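Proline-tRNA synthetase class II aaRS (Ybak RNA binding domain plus tRNA synthetase) (Cryptosporidium parvum, PDB 5XIO) probably charges tRNA(Pro) with L-proline at the expense of ATP, this chain holding the class II catalytic core, the anticodon-binding domain and the zinc-binding C-terminal part. Local coordinates at residues Trp136-Arg141 / Thr153-Trp158; Phe67-Thr72 / Ile105-Thr110. All coordinates share one frame; numbering follows the deposited sequence.

Interaction 1: residues Trp136-Arg141 / Thr153-Trp158; sequences WTSIVR and TREFLW. With ANP (phosphoaminophosphonic acid-adenylate ester), chain E; HFG (7-bromo-6-chloro-3-{3-[(2R,3S)-3-hydroxypiperidin-2-yl]-2-oxopropyl}quinazolin-4(3H)-one), chain C.
F156 (chi1 55°) and W158 (chi1 81°) both set CG between the backbone N and the carbonyl carbon, which brings their rings against I139 on the facing strand. I139 CB sits 4.0 Å from the centroid of the F156 ring, a CH-pi contact over the face, with CG2 running on toward CZ at the rim. Its CG1 makes a second CH-pi contact, 3.5 Å from the centroid of the five-membered ring of W158, and CD1 slides along the six-membered side to CZ2. Over the other face of F156 lies the adenine of ANP, held at its Watson-Crick edge by the backbone of T153: T153 N donates to N1 and T153 O accepts from N6 at 3.1 Å. The R141 side chain, extended from CG to NE, carries its guanidinium between F156 and HFG. F156 CZ lies over one face and HFG N1 about 3.1 Å above the other; NH2 bonds O1A of the alpha-phosphate at 3.2 Å, and NE is fixed by P109 O. Behind the rings, the I139-F156 and T137-W158 antiparallel pairs carry paired backbone bonds, and R141 N adds one to R154 O at 2.9 Å. On the face bearing S138, S138 OG donates to E155 OE2 at 3.1 Å, on the anti side and somewhat out of the carboxylate plane; OE2 is also hydrogen-bonded to Y66 OH of the second subunit, and OE1 to I69 N of that same subunit. Two antiparallel strands presenting an arginine to the alpha-phosphate and a phenylalanine to adenine are motif 2 of class II synthetases.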
ATOM      1  N   TRP A 136       4.235  -4.548   3.067  1.00 25.54           N
ATOM      2  CA  TRP A 136       2.751  -4.504   2.952  1.00 23.14           C
ATOM      3  C   TRP A 136       2.410  -5.100   1.569  1.00 22.88           C
ATOM      4  O   TRP A 136       2.897  -4.643   0.534  1.00 18.84           O
ATOM      5  CB  TRP A 136       2.286  -3.032   3.073  1.00 23.53           C
ATOM      6  CG  TRP A 136       2.516  -2.391   4.446  1.00 23.10           C
ATOM      7  CD1 TRP A 136       3.566  -1.552   4.833  1.00 22.75           C
ATOM      8  CD2 TRP A 136       1.686  -2.540   5.605  1.00 23.08           C
ATOM      9  NE1 TRP A 136       3.446  -1.241   6.162  1.00 21.57           N
ATOM     10  CE2 TRP A 136       2.287  -1.806   6.651  1.00 23.07           C
ATOM     11  CE3 TRP A 136       0.477  -3.215   5.856  1.00 21.94           C
ATOM     12  CZ2 TRP A 136       1.712  -1.733   7.934  1.00 22.47           C
ATOM     13  CZ3 TRP A 136      -0.055  -3.177   7.133  1.00 20.65           C
ATOM     14  CH2 TRP A 136       0.559  -2.428   8.157  1.00 21.32           C
ATOM     15  N   THR A 137       1.643  -6.181   1.542  1.00 25.25           N
ATOM     16  CA  THR A 137       1.396  -6.926   0.281  1.00 26.85           C
ATOM     17  C   THR A 137       0.018  -7.647   0.358  1.00 25.99           C
ATOM     18  O   THR A 137      -0.663  -7.645   1.376  1.00 23.87           O
ATOM     19  CB  THR A 137       2.492  -8.020   0.012  1.00 31.40           C
ATOM     20  OG1 THR A 137       2.377  -9.096   0.953  1.00 32.60           O
ATOM     21  CG2 THR A 137       3.946  -7.530   0.249  1.00 34.83           C
ATOM     22  N   SER A 138      -0.358  -8.284  -0.735  1.00 24.19           N
ATOM     23  CA  SER A 138      -1.414  -9.193  -0.713  1.00 24.18           C
ATOM     24  C   SER A 138      -0.840 -10.558  -0.822  1.00 23.35           C
ATOM     25  O   SER A 138       0.264 -10.740  -1.259  1.00 24.84           O
ATOM     26  CB  SER A 138      -2.440  -8.910  -1.801  1.00 26.78           C
ATOM     27  OG  SER A 138      -2.077  -9.391  -3.061  1.00 27.87           O
ATOM     28  N   ILE A 139      -1.656 -11.494  -0.381  1.00 24.13           N
ATOM     29  CA  ILE A 139      -1.377 -12.889  -0.212  1.00 22.57           C
ATOM     30  C   ILE A 139      -2.608 -13.673  -0.778  1.00 26.26           C
ATOM     31  O   ILE A 139      -3.807 -13.246  -0.605  1.00 20.91           O
ATOM     32  CB  ILE A 139      -1.248 -13.171   1.248  1.00 21.20           C
ATOM     33  CG1 ILE A 139      -0.001 -12.542   1.807  1.00 22.90           C
ATOM     34  CG2 ILE A 139      -1.200 -14.641   1.509  1.00 23.46           C
ATOM     35  CD1 ILE A 139       1.304 -13.262   1.457  1.00 23.81           C
ATOM     36  N   VAL A 140      -2.289 -14.766  -1.497  1.00 25.46           N
ATOM     37  CA  VAL A 140      -3.262 -15.739  -1.928  1.00 25.46           C
ATOM     38  C   VAL A 140      -3.020 -17.079  -1.344  1.00 26.22           C
ATOM     39  O   VAL A 140      -1.891 -17.574  -1.370  1.00 29.19           O
ATOM     40  CB  VAL A 140      -3.224 -15.922  -3.433  1.00 28.45           C
ATOM     41  CG1 VAL A 140      -4.171 -17.051  -3.872  1.00 26.73           C
ATOM     42  CG2 VAL A 140      -3.601 -14.612  -4.118  1.00 28.13           C
ATOM     43  N   ARG A 141      -4.086 -17.685  -0.834  1.00 27.16           N
ATOM     44  CA  ARG A 141      -4.073 -19.093  -0.368  1.00 27.89           C
ATOM     45  C   ARG A 141      -5.371 -19.755  -0.697  1.00 32.00           C
ATOM     46  O   ARG A 141      -6.441 -19.234  -0.432  1.00 33.12           O
ATOM     47  CB  ARG A 141      -3.861 -19.192   1.137  1.00 26.43           C
ATOM     48  CG  ARG A 141      -2.466 -18.778   1.576  1.00 26.13           C
ATOM     49  CD  ARG A 141      -2.372 -18.728   3.078  1.00 25.37           C
ATOM     50  NE  ARG A 141      -1.188 -18.027   3.548  1.00 26.45           N
ATOM     51  CZ  ARG A 141      -0.905 -17.826   4.843  1.00 29.90           C
ATOM     52  NH1 ARG A 141      -1.735 -18.223   5.788  1.00 31.23           N
ATOM     53  NH2 ARG A 141       0.217 -17.222   5.212  1.00 31.10           N
ATOM     54  N   THR A 153     -10.298 -15.267   4.018  1.00 28.41           N
ATOM     55  CA  THR A 153     -10.426 -14.991   2.612  1.00 25.72           C
ATOM     56  C   THR A 153      -9.326 -15.651   1.757  1.00 28.60           C
ATOM     57  O   THR A 153      -8.271 -16.033   2.284  1.00 29.62           O
ATOM     58  CB  THR A 153     -10.424 -13.482   2.425  1.00 29.48           C
ATOM     59  OG1 THR A 153      -9.223 -12.926   2.913  1.00 27.05           O
ATOM     60  CG2 THR A 153     -11.554 -12.809   3.211  1.00 30.97           C
ATOM     61  N   ARG A 154      -9.585 -15.831   0.440  1.00 32.52           N
ATOM     62  CA  ARG A 154      -8.635 -16.453  -0.498  1.00 34.17           C
ATOM     63  C   ARG A 154      -7.483 -15.486  -0.774  1.00 31.42           C
ATOM     64  O   ARG A 154      -6.350 -15.884  -0.813  1.00 26.55           O
ATOM     65  CB  ARG A 154      -9.242 -16.767  -1.870  1.00 42.73           C
ATOM     66  CG  ARG A 154     -10.314 -17.841  -1.971  1.00 54.07           C
ATOM     67  CD  ARG A 154      -9.754 -19.252  -1.981  1.00 62.95           C
ATOM     68  NE  ARG A 154     -10.827 -20.235  -1.939  1.00 64.38           N
ATOM     69  CZ  ARG A 154     -11.503 -20.635  -3.012  1.00 69.28           C
ATOM     70  NH1 ARG A 154     -11.217 -20.169  -4.238  1.00 68.58           N
ATOM     71  NH2 ARG A 154     -12.467 -21.516  -2.853  1.00 70.16           N
ATOM     72  N   GLU A 155      -7.827 -14.234  -1.069  1.00 30.26           N
ATOM     73  CA  GLU A 155      -6.883 -13.151  -1.115  1.00 27.92           C
ATOM     74  C   GLU A 155      -7.135 -12.356   0.145  1.00 27.08           C
ATOM     75  O   GLU A 155      -8.295 -12.068   0.484  1.00 31.14           O
ATOM     76  CB  GLU A 155      -7.092 -12.248  -2.342  1.00 28.00           C
ATOM     77  CG  GLU A 155      -5.959 -11.243  -2.411  1.00 29.78           C
ATOM     78  CD  GLU A 155      -6.063 -10.161  -3.450  1.00 32.06           C
ATOM     79  OE1 GLU A 155      -7.063 -10.092  -4.204  1.00 37.54           O
ATOM     80  OE2 GLU A 155      -5.127  -9.337  -3.486  1.00 31.48           O
ATOM     81  N   PHE A 156      -6.068 -12.015   0.857  1.00 25.00           N
ATOM     82  CA  PHE A 156      -6.139 -11.069   1.968  1.00 22.55           C
ATOM     83  C   PHE A 156      -5.013 -10.088   1.920  1.00 24.48           C
ATOM     84  O   PHE A 156      -4.023 -10.307   1.172  1.00 31.37           O
ATOM     85  CB  PHE A 156      -6.207 -11.770   3.326  1.00 22.23           C
ATOM     86  CG  PHE A 156      -5.092 -12.751   3.612  1.00 23.25           C
ATOM     87  CD1 PHE A 156      -3.883 -12.334   4.108  1.00 24.14           C
ATOM     88  CD2 PHE A 156      -5.300 -14.085   3.494  1.00 24.47           C
ATOM     89  CE1 PHE A 156      -2.917 -13.221   4.453  1.00 24.21           C
ATOM     90  CE2 PHE A 156      -4.296 -14.989   3.781  1.00 24.28           C
ATOM     91  CZ  PHE A 156      -3.111 -14.552   4.246  1.00 23.88           C
ATOM     92  N   LEU A 157      -5.116  -9.003   2.686  1.00 22.48           N
ATOM     93  CA  LEU A 157      -3.960  -8.055   2.812  1.00 22.25           C
ATOM     94  C   LEU A 157      -3.245  -8.200   4.123  1.00 21.85           C
ATOM     95  O   LEU A 157      -3.895  -8.462   5.139  1.00 21.81           O
ATOM     96  CB  LEU A 157      -4.408  -6.610   2.701  1.00 22.78           C
ATOM     97  CG  LEU A 157      -5.197  -6.238   1.465  1.00 23.25           C
ATOM     98  CD1 LEU A 157      -5.649  -4.825   1.534  1.00 21.60           C
ATOM     99  CD2 LEU A 157      -4.329  -6.438   0.214  1.00 24.54           C
ATOM    100  N   TRP A 158      -1.911  -8.021   4.132  1.00 21.69           N
ATOM    101  CA  TRP A 158      -1.166  -8.084   5.410  1.00 20.35           C
ATOM    102  C   TRP A 158       0.130  -7.284   5.420  1.00 21.17           C
ATOM    103  O   TRP A 158       0.540  -6.701   4.410  1.00 22.95           O
ATOM    104  CB  TRP A 158      -0.874  -9.545   5.778  1.00 19.59           C
ATOM    105  CG  TRP A 158       0.338 -10.244   5.103  1.00 20.28           C
ATOM    106  CD1 TRP A 158       1.125  -9.801   4.072  1.00 20.07           C
ATOM    107  CD2 TRP A 158       0.839 -11.546   5.433  1.00 19.92           C
ATOM    108  NE1 TRP A 158       2.071 -10.771   3.706  1.00 18.57           N
ATOM    109  CE2 TRP A 158       1.928 -11.834   4.543  1.00 19.07           C
ATOM    110  CE3 TRP A 158       0.447 -12.507   6.358  1.00 19.64           C
ATOM    111  CZ2 TRP A 158       2.630 -13.014   4.584  1.00 19.08           C
ATOM    112  CZ3 TRP A 158       1.146 -13.674   6.398  1.00 23.34           C
ATOM    113  CH2 TRP A 158       2.254 -13.925   5.522  1.00 20.00           C
TER
HETATM  114  PG  ANP E 803      -4.577 -19.874  10.725  1.00 72.58           P
HETATM  115  O1G ANP E 803      -5.405 -19.043  11.573  1.00 60.81           O
HETATM  116  O2G ANP E 803      -4.974 -21.372  10.841  1.00 58.71           O
HETATM  117  O3G ANP E 803      -4.785 -19.507   9.243  1.00 72.31           O
HETATM  118  PB  ANP E 803      -1.961 -19.845  10.035  1.00 45.74           P
HETATM  119  O1B ANP E 803      -2.494 -20.493   8.750  1.00 60.14           O
HETATM  120  O2B ANP E 803      -0.728 -20.444  10.456  1.00 51.50           O
HETATM  121  N3B ANP E 803      -3.029 -19.649  11.196  1.00 60.08           N
HETATM  122  PA  ANP E 803      -0.224 -17.528   9.575  1.00 37.50           P
HETATM  123  O1A ANP E 803       0.454 -17.854   8.356  1.00 40.98           O
HETATM  124  O2A ANP E 803       0.490 -17.692  10.822  1.00 39.64           O
HETATM  125  O3A ANP E 803      -1.588 -18.344   9.641  1.00 46.34           O
HETATM  126  O5' ANP E 803      -0.739 -16.048   9.444  1.00 40.20           O
HETATM  127  C5' ANP E 803      -0.780 -15.154  10.550  1.00 37.61           C
HETATM  128  C4' ANP E 803      -2.128 -14.431  10.671  1.00 35.75           C
HETATM  129  O4' ANP E 803      -2.801 -14.337   9.411  1.00 35.63           O
HETATM  130  C3' ANP E 803      -3.000 -15.370  11.472  1.00 34.92           C
HETATM  131  O3' ANP E 803      -2.734 -15.214  12.877  1.00 41.85           O
HETATM  132  C2' ANP E 803      -4.412 -14.952  11.111  1.00 33.96           C
HETATM  133  O2' ANP E 803      -4.882 -13.890  11.959  1.00 33.66           O
HETATM  134  C1' ANP E 803      -4.228 -14.401   9.690  1.00 32.93           C
HETATM  135  N9  ANP E 803      -4.835 -15.271   8.663  1.00 30.31           N
HETATM  136  C8  ANP E 803      -4.463 -16.539   8.328  1.00 30.82           C
HETATM  137  N7  ANP E 803      -5.142 -17.070   7.317  1.00 27.87           N
HETATM  138  C5  ANP E 803      -5.985 -16.029   6.956  1.00 29.59           C
HETATM  139  C6  ANP E 803      -6.961 -15.907   5.952  1.00 30.07           C
HETATM  140  N6  ANP E 803      -7.255 -16.899   5.117  1.00 28.58           N
HETATM  141  N1  ANP E 803      -7.641 -14.762   5.830  1.00 29.32           N
HETATM  142  C2  ANP E 803      -7.366 -13.771   6.661  1.00 27.67           C
HETATM  143  N3  ANP E 803      -6.475 -13.773   7.642  1.00 26.82           N
HETATM  144  C4  ANP E 803      -5.789 -14.918   7.760  1.00 27.50           C
HETATM  145  O4' HFG C 801       3.126 -17.830   6.982  1.00 25.84           O
HETATM  146  C21 HFG C 801       3.553 -18.563   7.837  1.00 25.85           C
HETATM  147  C3' HFG C 801       4.654 -18.143   8.802  1.00 24.48           C
HETATM  148  C2' HFG C 801       4.819 -16.625   8.867  1.00 24.24           C
HETATM  149  N1' HFG C 801       5.380 -16.073   7.644  1.00 23.68           N
HETATM  150  C6' HFG C 801       5.694 -14.655   7.811  1.00 25.23           C
HETATM  151  C5' HFG C 801       4.477 -13.853   8.241  1.00 25.34           C
HETATM  152  C4' HFG C 801       3.840 -14.463   9.478  1.00 23.86           C
HETATM  153  C39 HFG C 801       3.532 -15.919   9.226  1.00 22.10           C
HETATM  154  O7' HFG C 801       2.971 -16.482  10.397  1.00 19.25           O
HETATM  155  C1' HFG C 801       3.043 -19.992   8.016  1.00 26.65           C
HETATM  156  N3  HFG C 801       2.342 -20.438   6.808  1.00 29.20           N
HETATM  157  C4  HFG C 801       3.090 -20.970   5.774  1.00 28.43           C
HETATM  158  O11 HFG C 801       4.286 -21.038   5.826  1.00 33.35           O
HETATM  159  C10 HFG C 801       2.308 -21.368   4.602  1.00 29.31           C
HETATM  160  C5  HFG C 801       2.931 -21.899   3.481  1.00 33.30           C
HETATM  161  C2  HFG C 801       1.009 -20.365   6.727  1.00 30.61           C
HETATM  162  N1  HFG C 801       0.289 -20.707   5.731  1.00 30.42           N
HETATM  163  C9  HFG C 801       0.933 -21.227   4.620  1.00 32.05           C
HETATM  164  C8  HFG C 801       0.181 -21.607   3.520  1.00 35.18           C
HETATM  165  C7  HFG C 801       0.784 -22.142   2.391  1.00 44.10           C
HETATM  166 BR1  HFG C 801      -0.311 -22.607   0.917  1.00 90.34          BR
HETATM  167  C6  HFG C 801       2.177 -22.282   2.376  1.00 43.29           C
HETATM  168 CL1  HFG C 801       2.977 -22.936   1.021  1.00 51.75          CL

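Interaction 2: residues Phe67-Thr72 / Ile105-Thr110; sequences FPIFVT and IAIRPT. With HFG (7-bromo-6-chloro-3-{3-[(2R,3S)-3-hydroxypiperidin-2-yl]-2-oxopropyl}quinazolin-4(3H)-one), chain C.
V71 and A106 exchange backbone bonds, A106 N to V71 O at 2.8 Å and V71 N to A106 O at 2.9 Å, and R108 N extends the ladder to I69 O at 2.9 Å. Past this point the R108 side chain bends at chi2 (-117°) and chi3 (-94°), folding its guanidinium flat over I69 CA, which lies 3.7 Å above the centre of the plane. From there NH2 gives F67 O a weak bond at the edge of the group, and a water that donates to P68 O at 2.7 Å sits in the guanidinium plane close to NE. At the far end of 105-110, T110 OG1 accepts from the piperidine N1' of HFG at 3.0 Å and is also hydrogen-bonded to E112 OE1. The T110 hydroxyl faces the inhibitor's ring nitrogen because chi1 is -170°, placing OG1 opposite the main-chain N, while CG2 faces the quinazolinone carbonyl O11. The F70 ring has I69 CG2 over one face and I105 CD1 over the opposite one, the latter a CH-pi contact 3.8 Å from the centroid. On the other side of the sheet V71 CG1 meets A106 CB. Y30 OH of the second subunit is hydrogen-bonded to F70 O, and I32 of that subunit packs on the F70 side chain. A proline-containing segment at the subunit interface, following helix 40-58, is consistent with the end of motif 1 of class II synthetases; T110 and E112 belong to the threonine-x-glutamate loop, part of the proline pocket in prolyl-tRNA synthetases.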
ATOM      1  N   PHE A  67       9.145  -7.210  -2.280  1.00 26.21           N
ATOM      2  CA  PHE A  67       9.677  -8.388  -2.992  1.00 26.05           C
ATOM      3  C   PHE A  67       8.633  -8.897  -3.984  1.00 26.11           C
ATOM      4  O   PHE A  67       7.488  -8.568  -3.853  1.00 23.74           O
ATOM      5  CB  PHE A  67       9.994  -9.484  -1.982  1.00 26.14           C
ATOM      6  CG  PHE A  67      11.282  -9.253  -1.190  1.00 28.73           C
ATOM      7  CD1 PHE A  67      11.332  -8.317  -0.183  1.00 27.99           C
ATOM      8  CD2 PHE A  67      12.434 -10.027  -1.440  1.00 25.69           C
ATOM      9  CE1 PHE A  67      12.489  -8.126   0.556  1.00 30.39           C
ATOM     10  CE2 PHE A  67      13.575  -9.842  -0.701  1.00 29.13           C
ATOM     11  CZ  PHE A  67      13.619  -8.881   0.305  1.00 29.13           C
ATOM     12  N   PRO A  68       9.018  -9.744  -4.955  1.00 28.34           N
ATOM     13  CA  PRO A  68       8.053 -10.096  -6.025  1.00 27.65           C
ATOM     14  C   PRO A  68       6.854 -10.962  -5.649  1.00 28.05           C
ATOM     15  O   PRO A  68       6.869 -11.634  -4.638  1.00 28.29           O
ATOM     16  CB  PRO A  68       8.912 -10.839  -7.034  1.00 27.55           C
ATOM     17  CG  PRO A  68      10.284 -10.293  -6.809  1.00 27.80           C
ATOM     18  CD  PRO A  68      10.380 -10.173  -5.315  1.00 28.01           C
ATOM     19  N   ILE A  69       5.801 -10.943  -6.448  1.00 23.34           N
ATOM     20  CA  ILE A  69       4.678 -11.770  -6.092  1.00 25.28           C
ATOM     21  C   ILE A  69       4.867 -13.247  -6.465  1.00 27.48           C
ATOM     22  O   ILE A  69       4.147 -14.118  -5.961  1.00 32.68           O
ATOM     23  CB  ILE A  69       3.386 -11.177  -6.721  1.00 26.40           C
ATOM     24  CG1 ILE A  69       2.160 -11.944  -6.347  1.00 28.07           C
ATOM     25  CG2 ILE A  69       3.417 -11.133  -8.243  1.00 28.16           C
ATOM     26  CD1 ILE A  69       0.921 -11.268  -6.938  1.00 29.95           C
ATOM     27  N   PHE A  70       5.782 -13.533  -7.390  1.00 26.20           N
ATOM     28  CA  PHE A  70       6.024 -14.889  -7.869  1.00 25.45           C
ATOM     29  C   PHE A  70       7.192 -15.571  -7.193  1.00 27.22           C
ATOM     30  O   PHE A  70       8.151 -14.908  -6.740  1.00 25.83           O
ATOM     31  CB  PHE A  70       6.252 -14.882  -9.383  1.00 29.04           C
ATOM     32  CG  PHE A  70       5.027 -14.462 -10.193  1.00 28.26           C
ATOM     33  CD1 PHE A  70       3.769 -15.032  -9.953  1.00 28.66           C
ATOM     34  CD2 PHE A  70       5.125 -13.472 -11.166  1.00 28.76           C
ATOM     35  CE1 PHE A  70       2.642 -14.600 -10.647  1.00 27.43           C
ATOM     36  CE2 PHE A  70       4.001 -13.047 -11.854  1.00 28.42           C
ATOM     37  CZ  PHE A  70       2.766 -13.631 -11.609  1.00 27.35           C
ATOM     38  N   VAL A  71       7.086 -16.892  -7.092  1.00 27.12           N
ATOM     39  CA  VAL A  71       8.228 -17.727  -6.724  1.00 28.42           C
ATOM     40  C   VAL A  71       8.257 -19.039  -7.557  1.00 29.16           C
ATOM     41  O   VAL A  71       7.170 -19.575  -7.918  1.00 27.26           O
ATOM     42  CB  VAL A  71       8.253 -17.997  -5.210  1.00 29.41           C
ATOM     43  CG1 VAL A  71       7.045 -18.776  -4.741  1.00 28.45           C
ATOM     44  CG2 VAL A  71       9.523 -18.739  -4.811  1.00 29.58           C
ATOM     45  N   THR A  72       9.472 -19.529  -7.884  1.00 27.43           N
ATOM     46  CA  THR A  72       9.633 -20.747  -8.711  1.00 29.15           C
ATOM     47  C   THR A  72       9.312 -21.953  -7.863  1.00 30.99           C
ATOM     48  O   THR A  72       9.405 -21.880  -6.630  1.00 31.14           O
ATOM     49  CB  THR A  72      11.100 -20.919  -9.236  1.00 33.31           C
ATOM     50  OG1 THR A  72      12.024 -21.043  -8.142  1.00 34.08           O
ATOM     51  CG2 THR A  72      11.527 -19.729 -10.077  1.00 34.24           C
ATOM     52  N   ILE A 105       4.858 -21.214 -12.131  1.00 33.85           N
ATOM     53  CA  ILE A 105       5.261 -20.340 -11.049  1.00 32.91           C
ATOM     54  C   ILE A 105       4.126 -20.086 -10.076  1.00 29.25           C
ATOM     55  O   ILE A 105       2.954 -19.991 -10.462  1.00 26.36           O
ATOM     56  CB  ILE A 105       5.850 -18.975 -11.535  1.00 34.55           C
ATOM     57  CG1 ILE A 105       4.770 -18.086 -12.114  1.00 35.07           C
ATOM     58  CG2 ILE A 105       6.968 -19.187 -12.561  1.00 34.97           C
ATOM     59  CD1 ILE A 105       5.329 -16.902 -12.868  1.00 36.26           C
ATOM     60  N   ALA A 106       4.506 -19.935  -8.806  1.00 27.03           N
ATOM     61  CA  ALA A 106       3.552 -19.824  -7.727  1.00 27.48           C
ATOM     62  C   ALA A 106       3.341 -18.414  -7.313  1.00 28.41           C
ATOM     63  O   ALA A 106       4.325 -17.648  -7.151  1.00 30.49           O
ATOM     64  CB  ALA A 106       4.022 -20.591  -6.526  1.00 28.26           C
ATOM     65  N   ILE A 107       2.066 -18.093  -7.093  1.00 26.60           N
ATOM     66  CA  ILE A 107       1.706 -16.924  -6.363  1.00 26.33           C
ATOM     67  C   ILE A 107       2.021 -17.103  -4.896  1.00 27.07           C
ATOM     68  O   ILE A 107       1.703 -18.134  -4.226  1.00 29.46           O
ATOM     69  CB  ILE A 107       0.229 -16.582  -6.447  1.00 26.92           C
ATOM     70  CG1 ILE A 107      -0.126 -16.129  -7.810  1.00 26.20           C
ATOM     71  CG2 ILE A 107      -0.089 -15.374  -5.558  1.00 29.70           C
ATOM     72  CD1 ILE A 107      -1.638 -16.270  -8.038  1.00 29.99           C
ATOM     73  N   ARG A 108       2.676 -16.086  -4.392  1.00 28.75           N
ATOM     74  CA  ARG A 108       3.157 -15.988  -3.036  1.00 30.80           C
ATOM     75  C   ARG A 108       2.158 -16.217  -1.900  1.00 28.68           C
ATOM     76  O   ARG A 108       1.217 -15.517  -1.739  1.00 31.13           O
ATOM     77  CB  ARG A 108       3.909 -14.662  -2.932  1.00 34.57           C
ATOM     78  CG  ARG A 108       4.016 -13.975  -1.615  1.00 37.34           C
ATOM     79  CD  ARG A 108       3.327 -12.649  -1.711  1.00 39.95           C
ATOM     80  NE  ARG A 108       4.222 -11.578  -2.035  1.00 37.58           N
ATOM     81  CZ  ARG A 108       3.843 -10.489  -2.656  1.00 40.05           C
ATOM     82  NH1 ARG A 108       2.595 -10.320  -2.998  1.00 41.32           N
ATOM     83  NH2 ARG A 108       4.713  -9.565  -2.923  1.00 39.15           N
ATOM     84  N   PRO A 109       2.401 -17.253  -1.138  1.00 26.07           N
ATOM     85  CA  PRO A 109       1.580 -17.580   0.002  1.00 23.66           C
ATOM     86  C   PRO A 109       2.125 -17.041   1.300  1.00 23.50           C
ATOM     87  O   PRO A 109       1.418 -17.000   2.223  1.00 23.34           O
ATOM     88  CB  PRO A 109       1.638 -19.083   0.019  1.00 24.45           C
ATOM     89  CG  PRO A 109       2.963 -19.387  -0.492  1.00 25.40           C
ATOM     90  CD  PRO A 109       3.273 -18.365  -1.509  1.00 27.17           C
ATOM     91  N   THR A 110       3.382 -16.673   1.288  1.00 25.33           N
ATOM     92  CA  THR A 110       4.245 -16.125   2.328  1.00 24.54           C
ATOM     93  C   THR A 110       5.626 -15.931   1.669  1.00 25.00           C
ATOM     94  O   THR A 110       5.963 -16.585   0.725  1.00 22.65           O
ATOM     95  CB  THR A 110       4.266 -16.968   3.630  1.00 25.60           C
ATOM     96  OG1 THR A 110       4.923 -16.285   4.663  1.00 23.73           O
ATOM     97  CG2 THR A 110       4.835 -18.281   3.399  1.00 25.62           C
TER
HETATM   98  O4' HFG C 801       3.126 -17.830   6.982  1.00 25.84           O
HETATM   99  C21 HFG C 801       3.553 -18.563   7.837  1.00 25.85           C
HETATM  100  C3' HFG C 801       4.654 -18.143   8.802  1.00 24.48           C
HETATM  101  C2' HFG C 801       4.819 -16.625   8.867  1.00 24.24           C
HETATM  102  N1' HFG C 801       5.380 -16.073   7.644  1.00 23.68           N
HETATM  103  C6' HFG C 801       5.694 -14.655   7.811  1.00 25.23           C
HETATM  104  C5' HFG C 801       4.477 -13.853   8.241  1.00 25.34           C
HETATM  105  C4' HFG C 801       3.840 -14.463   9.478  1.00 23.86           C
HETATM  106  C39 HFG C 801       3.532 -15.919   9.226  1.00 22.10           C
HETATM  107  O7' HFG C 801       2.971 -16.482  10.397  1.00 19.25           O
HETATM  108  C1' HFG C 801       3.043 -19.992   8.016  1.00 26.65           C
HETATM  109  N3  HFG C 801       2.342 -20.438   6.808  1.00 29.20           N
HETATM  110  C4  HFG C 801       3.090 -20.970   5.774  1.00 28.43           C
HETATM  111  O11 HFG C 801       4.286 -21.038   5.826  1.00 33.35           O
HETATM  112  C10 HFG C 801       2.308 -21.368   4.602  1.00 29.31           C
HETATM  113  C5  HFG C 801       2.931 -21.899   3.481  1.00 33.30           C
HETATM  114  C2  HFG C 801       1.009 -20.365   6.727  1.00 30.61           C
HETATM  115  N1  HFG C 801       0.289 -20.707   5.731  1.00 30.42           N
HETATM  116  C9  HFG C 801       0.933 -21.227   4.620  1.00 32.05           C
HETATM  117  C8  HFG C 801       0.181 -21.607   3.520  1.00 35.18           C
HETATM  118  C7  HFG C 801       0.784 -22.142   2.391  1.00 44.10           C
HETATM  119 BR1  HFG C 801      -0.311 -22.607   0.917  1.00 90.34          BR
HETATM  120  C6  HFG C 801       2.177 -22.282   2.376  1.00 43.29           C
HETATM  121 CL1  HFG C 801       2.977 -22.936   1.021  1.00 51.75          CL
HETATM  122  O   HOH W   1       6.757 -11.422  -1.915  1.00 27.33           O

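How the interactions relate
Both interactions are buried and antiparallel, both touch HFG, and both meet the second subunit, yet they hold different sheets. Interaction 1 lies in the antiparallel sheet of the class II catalytic core, where aromatic rings and an arginine handle the nucleotide; interaction 2 lies in a small three-stranded sheet farther from the chain's centre, where aliphatic side chains pack on a phenylalanine ring and an arginine folds over the backbone. They join directly: R108 reaches strand 131-140 with a weak bond from NH1 to S138 O, and T110 packs on the W158 ring. Each interaction meets a different part of HFG, the quinazolinone at R141 and the piperidine nitrogen at T110.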